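Local coordinates for endoglucanase (Ruminococcus champanellensis, PDB 6WQV), which probably cleaves internal beta-1,4 linkages of cellulose and related plant polysaccharides as a broad-specificity glycoside hydrolase of family 5, at residues Asp34-Ser39 against Trp80-Gly85. Sequence-based numbering, arbitrary orientation.
Sequences DATTTS and WIDHTG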
loop_
_atom_site.group_PDB
_atom_site.type_symbol
_atom_site.label_atom_id
_atom_site.label_comp_id
_atom_site.label_asym_id
_atom_site.label_seq_id
_atom_site.Cartn_x
_atom_site.Cartn_y
_atom_site.Cartn_z
ATOM N N ASP A 34 4.639 -2.236 9.519
ATOM C CA ASP A 34 5.692 -2.146 8.514
ATOM C C ASP A 34 7.051 -1.751 9.091
ATOM O O ASP A 34 8.052 -1.825 8.367
ATOM C CB ASP A 34 5.305 -1.159 7.396
ATOM C CG ASP A 34 4.708 0.167 7.913
ATOM O OD1 ASP A 34 3.819 0.134 8.793
ATOM O OD2 ASP A 34 5.108 1.232 7.396
ATOM N N ALA A 35 7.129 -1.339 10.354
ATOM C CA ALA A 35 8.407 -0.941 10.921
ATOM C C ALA A 35 9.362 -2.124 10.969
ATOM O O ALA A 35 8.984 -3.239 11.347
ATOM C CB ALA A 35 8.198 -0.373 12.326
ATOM N N THR A 36 10.610 -1.883 10.573
ATOM C CA THR A 36 11.658 -2.890 10.618
ATOM C C THR A 36 12.712 -2.519 11.653
ATOM O O THR A 36 12.903 -1.344 11.984
ATOM C CB THR A 36 12.335 -3.066 9.250
ATOM O OG1 THR A 36 12.886 -1.816 8.811
ATOM C CG2 THR A 36 11.350 -3.576 8.209
ATOM N N THR A 37 13.401 -3.548 12.165
ATOM C CA THR A 37 14.481 -3.409 13.138
ATOM C C THR A 37 15.688 -4.232 12.703
ATOM O O THR A 37 16.580 -4.505 13.514
ATOM C CB THR A 37 14.026 -3.869 14.521
ATOM O OG1 THR A 37 13.705 -5.266 14.480
ATOM C CG2 THR A 37 12.786 -3.103 14.947
ATOM N N THR A 38 15.720 -4.617 11.426
ATOM C CA THR A 38 16.629 -5.653 10.954
ATOM C C THR A 38 18.086 -5.347 11.267
ATOM O O THR A 38 18.869 -6.268 11.528
ATOM C CB THR A 38 16.440 -5.798 9.444
ATOM O OG1 THR A 38 15.041 -5.728 9.122
ATOM C CG2 THR A 38 17.021 -7.109 8.962
ATOM N N SER A 39 18.471 -4.078 11.240
ATOM C CA SER A 39 19.878 -3.719 11.337
ATOM C C SER A 39 20.392 -3.631 12.768
ATOM O O SER A 39 21.585 -3.365 12.953
ATOM C CB SER A 39 20.108 -2.374 10.645
ATOM O OG SER A 39 19.431 -1.342 11.345
ATOM N N TRP A 80 7.187 -8.399 7.106
ATOM C CA TRP A 80 7.273 -9.737 7.672
ATOM C C TRP A 80 8.701 -10.196 7.915
ATOM O O TRP A 80 8.907 -11.162 8.654
ATOM C CB TRP A 80 6.566 -10.720 6.730
ATOM C CG TRP A 80 5.130 -10.343 6.441
ATOM C CD1 TRP A 80 4.685 -9.460 5.496
ATOM C CD2 TRP A 80 3.956 -10.837 7.113
ATOM N NE1 TRP A 80 3.309 -9.383 5.530
ATOM C CE2 TRP A 80 2.842 -10.211 6.513
ATOM C CE3 TRP A 80 3.742 -11.743 8.158
ATOM C CZ2 TRP A 80 1.532 -10.460 6.931
ATOM C CZ3 TRP A 80 2.436 -11.994 8.565
ATOM C CH2 TRP A 80 1.351 -11.362 7.947
ATOM N N ILE A 81 9.687 -9.492 7.353
ATOM C CA ILE A 81 11.068 -9.975 7.346
ATOM C C ILE A 81 11.576 -10.290 8.754
ATOM O O ILE A 81 12.213 -11.323 8.979
ATOM C CB ILE A 81 11.978 -8.982 6.603
ATOM C CG1 ILE A 81 13.411 -9.500 6.537
ATOM C CG2 ILE A 81 11.948 -7.606 7.265
ATOM C CD1 ILE A 81 14.342 -8.616 5.725
ATOM N N ASP A 82 11.329 -9.401 9.719
ATOM C CA ASP A 82 11.873 -9.631 11.056
ATOM C C ASP A 82 11.087 -10.672 11.844
ATOM O O ASP A 82 11.422 -10.930 13.011
ATOM C CB ASP A 82 11.941 -8.332 11.860
ATOM C CG ASP A 82 12.759 -7.269 11.175
ATOM O OD1 ASP A 82 13.842 -7.586 10.631
ATOM O OD2 ASP A 82 12.307 -6.105 11.183
ATOM N N HIS A 83 10.055 -11.264 11.232
ATOM C CA HIS A 83 9.196 -12.270 11.848
ATOM C C HIS A 83 9.151 -13.549 11.025
ATOM O O HIS A 83 8.224 -14.349 11.185
ATOM C CB HIS A 83 7.780 -11.707 12.000
ATOM C CG HIS A 83 7.767 -10.295 12.484
ATOM N ND1 HIS A 83 7.886 -9.969 13.817
ATOM C CD2 HIS A 83 7.727 -9.120 11.808
ATOM C CE1 HIS A 83 7.890 -8.655 13.948
ATOM N NE2 HIS A 83 7.784 -8.117 12.746
ATOM N N THR A 84 10.117 -13.739 10.133
ATOM C CA THR A 84 10.159 -14.875 9.221
ATOM C C THR A 84 11.374 -15.732 9.547
ATOM O O THR A 84 12.487 -15.211 9.679
ATOM C CB THR A 84 10.255 -14.382 7.773
ATOM O OG1 THR A 84 9.120 -13.577 7.433
ATOM C CG2 THR A 84 10.323 -15.549 6.801
ATOM N N GLY A 85 11.163 -17.043 9.651
ATOM C CA GLY A 85 12.223 -17.978 9.956
ATOM C C GLY A 85 13.089 -18.305 8.752
ATOM O O GLY A 85 12.962 -17.729 7.671
HETATM O O HOH W 1 7.496 -5.606 11.419
HETATM O O HOH W 2 10.373 -5.193 13.037
#
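Asp82 reaches into the bend of 34-39 and divides its carboxylate between two successive threonines. OD2 takes the backbone N-H of Thr37 at 2.9 Å, a nearly straight bond (167°) that comes from above the carboxylate plane. OD1 turns its syn lone pair, on the side of the other oxygen, to the hydroxyl of Thr38, with OG1 2.7 Å from OD1. That hydroxyl lies beside its own backbone N (chi1 -41°), which brings it to the acid while CB of Thr38 also lies against OD1. Two bonds at different oxygens should fix the rotation of the carboxylate. The CA of Thr36 packs 3.3 Å from Asp82 OD2, and Thr36 CG2 meets Ile81 CG2 in a loose methyl contact at 4.2 Å; the side chain of Thr36 is about 7 Å from a bound beta-D-glucopyranose. Thr37 OG1, although near the carboxylate, bonds instead to the carbonyl of Leu41. Water extends the join: one molecule bridges Asp82 OD2 and Ala35 O, while another links Ala35 O to His83 NE2, lying in the plane of the imidazole at its edge. With an alanine in place of Asp82, the Thr37 N-H and Thr38 hydroxyl would probably be left without the carboxylate that serves both, leaving the two loops less firmly joined. Trp96, in helix 94-108, stacks on His83, and Arg138, from helix 129-149, touches Ile81. The contact thus ties together the loops that follow barrel strands 26-29 and 73-76, neighbours in the eight-stranded TIM barrel.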